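Local atomic coordinates of VP35 (Myotis lucifugus, PDB entry 6DKU), a protein that probably antagonises interferon responses, being a bat-genome homologue of the filoviral polymerase cofactor VP35, seen here as its C-terminal interferon inhibitory domain. Residues A[11-14]-A[15-19]; A[37-40]-A[41-45]; A[46-49]-A[50-54]; A[71-74]-A[75-78]. The protein carries 1 engineered substitution. All blocks are in the same frame, centred on the assembly; numbering follows the deposited sequence.

In the fold
All four contacts are local, each with a buried and an exposed side. Contact 3 is the middle of helix 41-56, contact 1 the greater part of helix 9-18 and its C-terminal end; their apolar sides face each other, Leu16 on Met48 and Phe51, while their charged sides, with Arg14 and Arg53, look outward. Contact 2 is the N-terminal cap of helix 41-56, so it shares that helix with contact 3 but relies mainly on the carboxylates of Asp40 and Asp43. Contact 4 is the single turn 73-76 leading toward the sheet. It joins contact 2 through Tyr74 OH and Val37 O, and contact 3 through the Arg71-Glu54 salt bridge.

Contact 1: residues A[11-14]-A[15-19]; sequences EFVR and VLTGY. Unlike the reference sequence in segment 15-19: Gly18 (reference Ser).
Phe12 and Leu16 make the apolar contact on the inner side of helix 9-18. Leu16 CD1 sits over one face of the Phe12 ring, 3.9 Å from its centroid and displaced toward the rim, a CH-pi contact, while Leu16 CD2 lies over the same face, near the CZ corner. The ring can lie beside the next turn because Phe12 carries CG anti to its backbone N (chi1 178°). Both side chains continue into the core: Phe12 packs on Leu44 and Ala47 of helix 41-56, and Leu16 on Met48 and Phe51.

The backbone bonds are regular i to i+4. Val15 N gives to Glu11 O at 2.9 Å and Leu16 N to Phe12 O at 3.0 Å, both nearly straight. Thr17 N bonds to Val13 O at 2.9 Å, and the Thr17 hydroxyl turns back toward the same oxygen, though its modelled distance is too short to trust in detail. Gly18 N closes the last of these bonds on Arg14 O.

Charged groups occupy the outer side. Arg14 NE donates to Glu11 OE1 at 3.2 Å; the oxygen lies in the guanidinium plane but is itself met from above the carboxylate plane. A salt bridge joins Arg14 NH2 to Glu11 OE2. Val15 CG2 lies over one guanidinium face, 3.8 Å from Arg14 NH2, and equally far from Glu11 OE2.

Chemically the helix is two-sided: hydrocarbon seals it to the helical core, while a paired acid and base, bedded on a valine methyl, probably steady its more exposed side.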
loop_
_atom_site.group_PDB
_atom_site.type_symbol
_atom_site.label_atom_id
_atom_site.label_comp_id
_atom_site.label_asym_id
_atom_site.label_seq_id
_atom_site.Cartn_x
_atom_site.Cartn_y
_atom_site.Cartn_z
ATOM N N GLU A 11 3.505 6.574 12.090
ATOM C CA GLU A 11 3.006 7.932 11.900
ATOM C C GLU A 11 2.635 8.191 10.437
ATOM O O GLU A 11 1.624 8.845 10.159
ATOM C CB GLU A 11 4.038 8.943 12.401
ATOM C CG GLU A 11 3.672 10.401 12.150
ATOM C CD GLU A 11 2.672 10.959 13.152
ATOM O OE1 GLU A 11 2.242 10.219 14.069
ATOM O OE2 GLU A 11 2.312 12.148 13.010
ATOM N N PHE A 12 3.431 7.675 9.493
ATOM C CA PHE A 12 3.087 7.772 8.072
ATOM C C PHE A 12 1.691 7.211 7.806
ATOM O O PHE A 12 0.846 7.865 7.179
ATOM C CB PHE A 12 4.141 7.030 7.234
ATOM C CG PHE A 12 3.863 7.027 5.745
ATOM C CD1 PHE A 12 4.316 8.065 4.937
ATOM C CD2 PHE A 12 3.162 5.985 5.151
ATOM C CE1 PHE A 12 4.066 8.069 3.566
ATOM C CE2 PHE A 12 2.905 5.982 3.780
ATOM C CZ PHE A 12 3.357 7.024 2.989
ATOM N N VAL A 13 1.433 5.999 8.302
ATOM C CA VAL A 13 0.133 5.362 8.113
ATOM C C VAL A 13 -0.973 6.190 8.764
ATOM O O VAL A 13 -2.059 6.352 8.194
ATOM C CB VAL A 13 0.174 3.919 8.661
ATOM C CG1 VAL A 13 -1.207 3.443 9.042
ATOM C CG2 VAL A 13 0.780 2.980 7.639
ATOM N N ARG A 14 -0.723 6.732 9.960
ATOM C CA ARG A 14 -1.768 7.489 10.651
ATOM C C ARG A 14 -2.116 8.771 9.900
ATOM O O ARG A 14 -3.296 9.102 9.719
ATOM C CB ARG A 14 -1.342 7.815 12.083
ATOM C CG ARG A 14 -2.418 8.565 12.854
ATOM C CD ARG A 14 -1.926 9.147 14.167
ATOM N NE ARG A 14 -0.918 10.193 13.983
ATOM C CZ ARG A 14 -1.150 11.393 13.451
ATOM N NH1 ARG A 14 -2.366 11.728 13.035
ATOM N NH2 ARG A 14 -0.158 12.268 13.335
ATOM N N VAL A 15 -1.092 9.506 9.451
ATOM C CA VAL A 15 -1.327 10.747 8.718
ATOM C C VAL A 15 -2.101 10.463 7.441
ATOM O O VAL A 15 -3.165 11.048 7.200
ATOM C CB VAL A 15 -0.001 11.460 8.405
ATOM C CG1 VAL A 15 -0.217 12.499 7.303
ATOM C CG2 VAL A 15 0.587 12.084 9.653
ATOM N N LEU A 16 -1.582 9.562 6.600
ATOM C CA LEU A 16 -2.230 9.370 5.307
ATOM C C LEU A 16 -3.620 8.768 5.465
ATOM O O LEU A 16 -4.561 9.196 4.789
ATOM C CB LEU A 16 -1.368 8.517 4.379
ATOM C CG LEU A 16 -0.467 9.344 3.458
ATOM C CD1 LEU A 16 0.809 9.767 4.179
ATOM C CD2 LEU A 16 -0.141 8.580 2.182
ATOM N N THR A 17 -3.784 7.787 6.354
ATOM C CA THR A 17 -5.120 7.205 6.477
ATOM C C THR A 17 -6.097 8.146 7.168
ATOM O O THR A 17 -7.307 7.912 7.088
ATOM C CB THR A 17 -5.084 5.864 7.217
ATOM O OG1 THR A 17 -4.370 6.012 8.447
ATOM C CG2 THR A 17 -4.404 4.807 6.364
ATOM N N GLY A 18 -5.608 9.197 7.834
ATOM C CA GLY A 18 -6.503 10.244 8.296
ATOM C C GLY A 18 -7.368 10.835 7.196
ATOM O O GLY A 18 -8.516 11.212 7.443
ATOM N N TYR A 19 -6.847 10.912 5.966
ATOM C CA TYR A 19 -7.612 11.494 4.867
ATOM C C TYR A 19 -8.642 10.538 4.290
ATOM O O TYR A 19 -9.492 10.964 3.504
ATOM C CB TYR A 19 -6.674 11.973 3.755
ATOM C CG TYR A 19 -5.790 13.111 4.199
ATOM C CD1 TYR A 19 -4.547 12.864 4.763
ATOM C CD2 TYR A 19 -6.204 14.428 4.078
ATOM C CE1 TYR A 19 -3.743 13.889 5.187
ATOM C CE2 TYR A 19 -5.402 15.465 4.497
ATOM C CZ TYR A 19 -4.172 15.190 5.052
ATOM O OH TYR A 19 -3.357 16.212 5.478
#

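Contact 2: residues A[37-40]-A[41-45]; sequences VSRD and SHDLQ
Asp40 and Asp43 are brought to the same helix start by their first torsions. In Asp40, CG stands between the backbone N and the carbonyl carbon (chi1 69°), folding the carboxylate over the first turn; in Asp43, CG lies beside the backbone N (chi1 -64°), directing its carboxylate back at the incoming loop. Asp40 is the N-cap of helix 41-56, and its torsion turns the carboxylate to the first-turn amides. Its OD1 accepts weakly from His42 N at 3.3 Å and from Asp43 N at 3.5 Å, two amides that have no preceding helical turn to bond to.

Asp43 answers in the other direction. Its OD2 takes a well-aligned bond from Arg39 N (3.0 Å, 164°), met on the anti side of the carboxylate. This resembles the return bond of a capping box, except that the donor is the residue before the cap and not Asp40 itself.

Arg39 then bends at chi3 and lays its guanidinium across the Asp43 carboxylate. Arg39 NH1 comes within 2.8 Å of Asp43 OD2, a salt bridge without hydrogen-bond geometry, because the oxygen sits over the guanidinium face. That positive charge probably offsets the closeness of the two acids, whose Asp40 OD1 and Asp43 OD2 are 4.0 Å apart. Arg39 also makes a cation-pi contact with Tyr74, linking the cap to helix 73-76.

On the buried side, Ser38 CB packs on Asp43 CB at 3.6 Å. Ser38 OG, hydrogen-bonded to Ala35 O at the end of helix 26-37, also touches Leu44 CD2 at 3.2 Å.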
loop_
_atom_site.group_PDB
_atom_site.type_symbol
_atom_site.label_atom_id
_atom_site.label_comp_id
_atom_site.label_asym_id
_atom_site.label_seq_id
_atom_site.Cartn_x
_atom_site.Cartn_y
_atom_site.Cartn_z
ATOM N N VAL A 37 7.224 -0.930 2.932
ATOM C CA VAL A 37 8.221 -1.241 1.906
ATOM C C VAL A 37 9.353 -0.212 1.842
ATOM O O VAL A 37 10.385 -0.470 1.197
ATOM C CB VAL A 37 7.508 -1.391 0.545
ATOM C CG1 VAL A 37 7.323 -0.038 -0.124
ATOM C CG2 VAL A 37 8.220 -2.400 -0.345
ATOM N N SER A 38 9.203 0.931 2.509
ATOM C CA SER A 38 10.248 1.945 2.586
ATOM C C SER A 38 11.444 1.454 3.403
ATOM O O SER A 38 11.316 0.625 4.307
ATOM C CB SER A 38 9.692 3.230 3.206
ATOM O OG SER A 38 8.913 2.957 4.357
ATOM N N ARG A 39 12.619 2.002 3.089
ATOM C CA ARG A 39 13.868 1.546 3.684
ATOM C C ARG A 39 14.305 2.379 4.884
ATOM O O ARG A 39 15.090 1.887 5.707
ATOM C CB ARG A 39 14.983 1.543 2.619
ATOM C CG ARG A 39 14.463 1.303 1.197
ATOM C CD ARG A 39 15.557 1.159 0.130
ATOM N NE ARG A 39 16.266 2.399 -0.201
ATOM C CZ ARG A 39 15.758 3.406 -0.912
ATOM N NH1 ARG A 39 14.521 3.353 -1.366
ATOM N NH2 ARG A 39 16.487 4.482 -1.155
ATOM N N ASP A 40 13.815 3.607 5.008
ATOM C CA ASP A 40 14.156 4.504 6.110
ATOM C C ASP A 40 13.194 5.690 6.055
ATOM O O ASP A 40 12.243 5.700 5.261
ATOM C CB ASP A 40 15.625 4.934 6.050
ATOM C CG ASP A 40 15.935 5.856 4.870
ATOM O OD1 ASP A 40 15.153 5.912 3.893
ATOM O OD2 ASP A 40 16.986 6.532 4.924
ATOM N N SER A 41 13.452 6.699 6.897
ATOM C CA SER A 41 12.565 7.858 6.986
ATOM C C SER A 41 12.561 8.680 5.702
ATOM O O SER A 41 11.558 9.336 5.389
ATOM C CB SER A 41 12.968 8.728 8.179
ATOM O OG SER A 41 14.064 9.568 7.866
ATOM N N HIS A 42 13.657 8.647 4.942
ATOM C CA HIS A 42 13.734 9.429 3.715
ATOM C C HIS A 42 12.673 8.995 2.707
ATOM O O HIS A 42 11.992 9.834 2.109
ATOM C CB HIS A 42 15.130 9.321 3.115
ATOM C CG HIS A 42 15.287 10.086 1.841
ATOM N ND1 HIS A 42 15.331 11.463 1.801
ATOM C CD2 HIS A 42 15.386 9.668 0.556
ATOM C CE1 HIS A 42 15.466 11.861 0.549
ATOM N NE2 HIS A 42 15.501 10.791 -0.227
ATOM N N ASP A 43 12.516 7.684 2.500
ATOM C CA ASP A 43 11.488 7.213 1.573
ATOM C C ASP A 43 10.095 7.633 2.038
ATOM O O ASP A 43 9.265 8.068 1.228
ATOM C CB ASP A 43 11.561 5.693 1.421
ATOM C CG ASP A 43 12.859 5.230 0.801
ATOM O OD1 ASP A 43 13.537 6.039 0.133
ATOM O OD2 ASP A 43 13.203 4.046 0.985
ATOM N N LEU A 44 9.827 7.514 3.341
ATOM C CA LEU A 44 8.541 7.956 3.868
ATOM C C LEU A 44 8.302 9.438 3.604
ATOM O O LEU A 44 7.183 9.832 3.269
ATOM C CB LEU A 44 8.430 7.643 5.361
ATOM C CG LEU A 44 8.341 6.174 5.787
ATOM C CD1 LEU A 44 8.278 6.072 7.294
ATOM C CD2 LEU A 44 7.118 5.529 5.177
ATOM N N GLN A 45 9.329 10.282 3.726
ATOM C CA GLN A 45 9.050 11.697 3.491
ATOM C C GLN A 45 9.013 12.027 1.995
ATOM O O GLN A 45 8.384 13.012 1.592
ATOM C CB GLN A 45 10.029 12.571 4.268
ATOM C CG GLN A 45 9.781 14.056 4.093
ATOM C CD GLN A 45 8.789 14.575 5.119
ATOM O OE1 GLN A 45 8.959 14.365 6.319
ATOM N NE2 GLN A 45 7.710 15.205 4.640
#

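Contact 3: residues A[46-49]-A[50-54]; sequences VAMD and HFNRE
Met48 and Asn52 form the side-chain contact one turn apart in the middle of helix 41-56. Asn52 ND2 comes against Met48 CG at 3.5 Å and lies 3.9 Å from Met48 SD. Met48, folded at chi2 and chi3, turns its far end to Phe12 and Leu16 of helix 9-18.

Four backbone bonds carry the turn. His50 N reaches Val46 O at 3.0 Å, and Phe51 N, Asn52 N and Arg53 N follow on Ala47 O, Met48 O and Asp49 O.

The Arg53 chain bends back at chi3 (-63°) and sets its guanidinium over Asp49 O, which stands 3.7 Å above the centre of the plane. Charge also lies farther off: Asp49 OD2 is 5.2 Å from Arg53 NH1, too distant for a salt bridge. Asp49 OD1 instead accepts from Gln45 NE2, a turn earlier.

His50 NE2 bonds to Ser67 OG, while Phe51 meets Tyr19 edge-to-face.

The chemistry implies a central helix held on several sides: apolar toward 9-18, hydrogen-bonded toward 61-71, and toward Arg53 a charged, exposed side where a carbonyl oxygen lies over the guanidinium and any attraction to the Asp49 carboxylate is probably weak.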
loop_
_atom_site.group_PDB
_atom_site.type_symbol
_atom_site.label_atom_id
_atom_site.label_comp_id
_atom_site.label_asym_id
_atom_site.label_seq_id
_atom_site.Cartn_x
_atom_site.Cartn_y
_atom_site.Cartn_z
ATOM N N VAL A 46 9.622 11.197 1.151
ATOM C CA VAL A 46 9.374 11.319 -0.276
ATOM C C VAL A 46 7.902 11.035 -0.568
ATOM O O VAL A 46 7.199 11.848 -1.186
ATOM C CB VAL A 46 10.318 10.390 -1.061
ATOM C CG1 VAL A 46 9.836 10.254 -2.497
ATOM C CG2 VAL A 46 11.744 10.915 -1.011
ATOM N N ALA A 47 7.410 9.885 -0.102
ATOM C CA ALA A 47 6.015 9.528 -0.317
ATOM C C ALA A 47 5.075 10.586 0.253
ATOM O O ALA A 47 4.069 10.940 -0.373
ATOM C CB ALA A 47 5.743 8.160 0.302
ATOM N N MET A 48 5.397 11.110 1.437
ATOM C CA MET A 48 4.534 12.088 2.088
ATOM C C MET A 48 4.550 13.419 1.348
ATOM O O MET A 48 3.502 14.046 1.149
ATOM C CB MET A 48 4.976 12.279 3.533
ATOM C CG MET A 48 4.279 13.416 4.236
ATOM S SD MET A 48 2.734 12.864 4.970
ATOM C CE MET A 48 3.325 11.576 6.068
ATOM N N ASP A 49 5.736 13.876 0.947
ATOM C CA ASP A 49 5.827 15.111 0.180
ATOM C C ASP A 49 5.032 15.008 -1.116
ATOM O O ASP A 49 4.339 15.956 -1.502
ATOM C CB ASP A 49 7.293 15.438 -0.106
ATOM C CG ASP A 49 8.037 15.933 1.127
ATOM O OD1 ASP A 49 7.370 16.390 2.085
ATOM O OD2 ASP A 49 9.290 15.865 1.129
ATOM N N HIS A 50 5.107 13.856 -1.790
ATOM C CA HIS A 50 4.345 13.667 -3.021
ATOM C C HIS A 50 2.843 13.668 -2.750
ATOM O O HIS A 50 2.070 14.290 -3.490
ATOM C CB HIS A 50 4.776 12.367 -3.700
ATOM C CG HIS A 50 3.996 12.040 -4.936
ATOM N ND1 HIS A 50 4.386 12.449 -6.193
ATOM C CD2 HIS A 50 2.845 11.346 -5.106
ATOM C CE1 HIS A 50 3.512 12.017 -7.085
ATOM N NE2 HIS A 50 2.566 11.347 -6.451
ATOM N N PHE A 51 2.418 12.965 -1.698
ATOM C CA PHE A 51 1.015 12.952 -1.293
ATOM C C PHE A 51 0.496 14.367 -1.062
ATOM O O PHE A 51 -0.549 14.759 -1.602
ATOM C CB PHE A 51 0.875 12.105 -0.029
ATOM C CG PHE A 51 -0.516 12.056 0.534
ATOM C CD1 PHE A 51 -1.474 11.225 -0.027
ATOM C CD2 PHE A 51 -0.854 12.806 1.648
ATOM C CE1 PHE A 51 -2.746 11.161 0.494
ATOM C CE2 PHE A 51 -2.127 12.747 2.179
ATOM C CZ PHE A 51 -3.075 11.924 1.601
ATOM N N ASN A 52 1.222 15.154 -0.265
ATOM C CA ASN A 52 0.797 16.521 -0.007
ATOM C C ASN A 52 0.837 17.373 -1.269
ATOM O O ASN A 52 0.022 18.290 -1.420
ATOM C CB ASN A 52 1.662 17.131 1.088
ATOM C CG ASN A 52 1.468 16.447 2.420
ATOM O OD1 ASN A 52 0.361 16.044 2.764
ATOM N ND2 ASN A 52 2.546 16.316 3.180
ATOM N N ARG A 53 1.776 17.097 -2.177
ATOM C CA ARG A 53 1.785 17.789 -3.463
ATOM C C ARG A 53 0.491 17.520 -4.217
ATOM O O ARG A 53 -0.152 18.446 -4.726
ATOM C CB ARG A 53 2.991 17.345 -4.296
ATOM C CG ARG A 53 4.233 18.211 -4.148
ATOM C CD ARG A 53 5.308 17.821 -5.172
ATOM N NE ARG A 53 5.799 16.451 -4.986
ATOM C CZ ARG A 53 6.874 16.124 -4.271
ATOM N NH1 ARG A 53 7.587 17.068 -3.663
ATOM N NH2 ARG A 53 7.237 14.848 -4.161
ATOM N N GLU A 54 0.084 16.250 -4.281
ATOM C CA GLU A 54 -1.093 15.896 -5.064
ATOM C C GLU A 54 -2.364 16.459 -4.438
ATOM O O GLU A 54 -3.242 16.955 -5.157
ATOM C CB GLU A 54 -1.169 14.378 -5.239
ATOM C CG GLU A 54 0.058 13.763 -5.921
ATOM C CD GLU A 54 0.179 14.138 -7.398
ATOM O OE1 GLU A 54 0.536 15.294 -7.700
ATOM O OE2 GLU A 54 -0.086 13.276 -8.260
#

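Contact 4: residues A[71-74]-A[75-78]; sequences RCEY and FRNC
With CG opposite its own backbone N (chi1 171°), Tyr74 swings its ring alongside Phe75 and Cys78. The ring edge points at the face of Phe75, an edge-to-face pair with planes at 68° and Tyr74 CD2 3.9 Å above the centre of the Phe75 ring. Cys78 SG approaches the Tyr74 ring obliquely, 4.2 Å from its centroid, and is 3.5 Å from Tyr74 OH. Phe75 CD2 also packs on Cys72 CB, which lies at the ring edge.

On the outer side, Glu73 and Arg76 run side by side. Glu73 OE2 is 3.4 Å from Arg76 NH1, a salt bridge without an aimed N-H.

The backbone places these groups. Arg76 N bonds to Cys72 O at 2.9 Å, and Asn77 N adds weak bonds to Glu73 O and Tyr74 O as the helix ends. Farther out, Tyr74 OH bonds to Val37 O, Phe75 packs on Ile34, Val37 and Ala47, and the backbone of Cys78 pairs with Leu109.

This is a single helical turn with Cys72 at its N-cap position, its two aromatics facing helices 26-37 and 41-56 where the chain passes from the helical part of the VP35 interferon inhibitory domain toward its sheet.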
loop_
_atom_site.group_PDB
_atom_site.type_symbol
_atom_site.label_atom_id
_atom_site.label_comp_id
_atom_site.label_asym_id
_atom_site.label_seq_id
_atom_site.Cartn_x
_atom_site.Cartn_y
_atom_site.Cartn_z
ATOM N N ARG A 71 4.247 7.628 -9.527
ATOM C CA ARG A 71 5.184 8.697 -9.845
ATOM C C ARG A 71 6.458 8.696 -9.010
ATOM O O ARG A 71 7.495 9.135 -9.506
ATOM C CB ARG A 71 4.494 10.056 -9.696
ATOM C CG ARG A 71 3.533 10.383 -10.823
ATOM C CD ARG A 71 3.520 11.876 -11.073
ATOM N NE ARG A 71 2.192 12.445 -10.867
ATOM C CZ ARG A 71 1.927 13.747 -10.890
ATOM N NH1 ARG A 71 0.686 14.180 -10.697
ATOM N NH2 ARG A 71 2.905 14.619 -11.100
ATOM N N CYS A 72 6.414 8.233 -7.763
ATOM C CA CYS A 72 7.619 8.131 -6.948
ATOM C C CYS A 72 8.391 6.890 -7.373
ATOM O O CYS A 72 7.894 5.766 -7.237
ATOM C CB CYS A 72 7.263 8.076 -5.466
ATOM S SG CYS A 72 6.748 9.680 -4.790
ATOM N N GLU A 73 9.612 7.097 -7.873
ATOM C CA GLU A 73 10.295 6.056 -8.633
ATOM C C GLU A 73 10.657 4.846 -7.779
ATOM O O GLU A 73 10.617 3.713 -8.275
ATOM C CB GLU A 73 11.545 6.628 -9.299
ATOM C CG GLU A 73 11.995 5.837 -10.515
ATOM C CD GLU A 73 10.829 5.397 -11.395
ATOM O OE1 GLU A 73 9.989 6.247 -11.773
ATOM O OE2 GLU A 73 10.750 4.190 -11.703
ATOM N N TYR A 74 11.007 5.049 -6.507
ATOM C CA TYR A 74 11.344 3.906 -5.666
ATOM C C TYR A 74 10.131 3.002 -5.459
ATOM O O TYR A 74 10.146 1.826 -5.838
ATOM C CB TYR A 74 11.901 4.363 -4.321
ATOM C CG TYR A 74 12.047 3.194 -3.382
ATOM C CD1 TYR A 74 12.941 2.165 -3.657
ATOM C CD2 TYR A 74 11.237 3.076 -2.264
ATOM C CE1 TYR A 74 13.060 1.073 -2.810
ATOM C CE2 TYR A 74 11.344 1.994 -1.416
ATOM C CZ TYR A 74 12.254 0.994 -1.691
ATOM O OH TYR A 74 12.348 -0.084 -0.833
ATOM N N PHE A 75 9.062 3.541 -4.858
ATOM C CA PHE A 75 7.862 2.744 -4.616
ATOM C C PHE A 75 7.291 2.178 -5.903
ATOM O O PHE A 75 6.696 1.095 -5.893
ATOM C CB PHE A 75 6.805 3.582 -3.902
ATOM C CG PHE A 75 7.249 4.077 -2.568
ATOM C CD1 PHE A 75 7.216 3.244 -1.464
ATOM C CD2 PHE A 75 7.734 5.369 -2.423
ATOM C CE1 PHE A 75 7.634 3.697 -0.238
ATOM C CE2 PHE A 75 8.157 5.829 -1.203
ATOM C CZ PHE A 75 8.106 4.994 -0.104
ATOM N N ARG A 76 7.462 2.891 -7.016
ATOM C CA ARG A 76 6.976 2.399 -8.298
ATOM C C ARG A 76 7.555 1.023 -8.613
ATOM O O ARG A 76 6.822 0.100 -8.980
ATOM C CB ARG A 76 7.321 3.413 -9.390
ATOM C CG ARG A 76 6.788 3.101 -10.776
ATOM C CD ARG A 76 7.507 3.962 -11.809
ATOM N NE ARG A 76 7.358 3.445 -13.165
ATOM C CZ ARG A 76 7.958 2.348 -13.622
ATOM N NH1 ARG A 76 8.749 1.636 -12.829
ATOM N NH2 ARG A 76 7.766 1.956 -14.876
ATOM N N ASN A 77 8.868 0.856 -8.437
ATOM C CA ASN A 77 9.562 -0.380 -8.779
ATOM C C ASN A 77 9.678 -1.353 -7.613
ATOM O O ASN A 77 10.588 -2.187 -7.604
ATOM C CB ASN A 77 10.963 -0.067 -9.302
ATOM C CG ASN A 77 10.936 0.571 -10.652
ATOM O OD1 ASN A 77 10.054 0.280 -11.457
ATOM N ND2 ASN A 77 11.901 1.444 -10.922
ATOM N N CYS A 78 8.801 -1.273 -6.633
ATOM C CA CYS A 78 8.991 -2.005 -5.396
ATOM C C CYS A 78 8.119 -3.250 -5.392
ATOM O O CYS A 78 6.964 -3.219 -5.829
ATOM C CB CYS A 78 8.660 -1.114 -4.199
ATOM S SG CYS A 78 9.677 -1.370 -2.748
#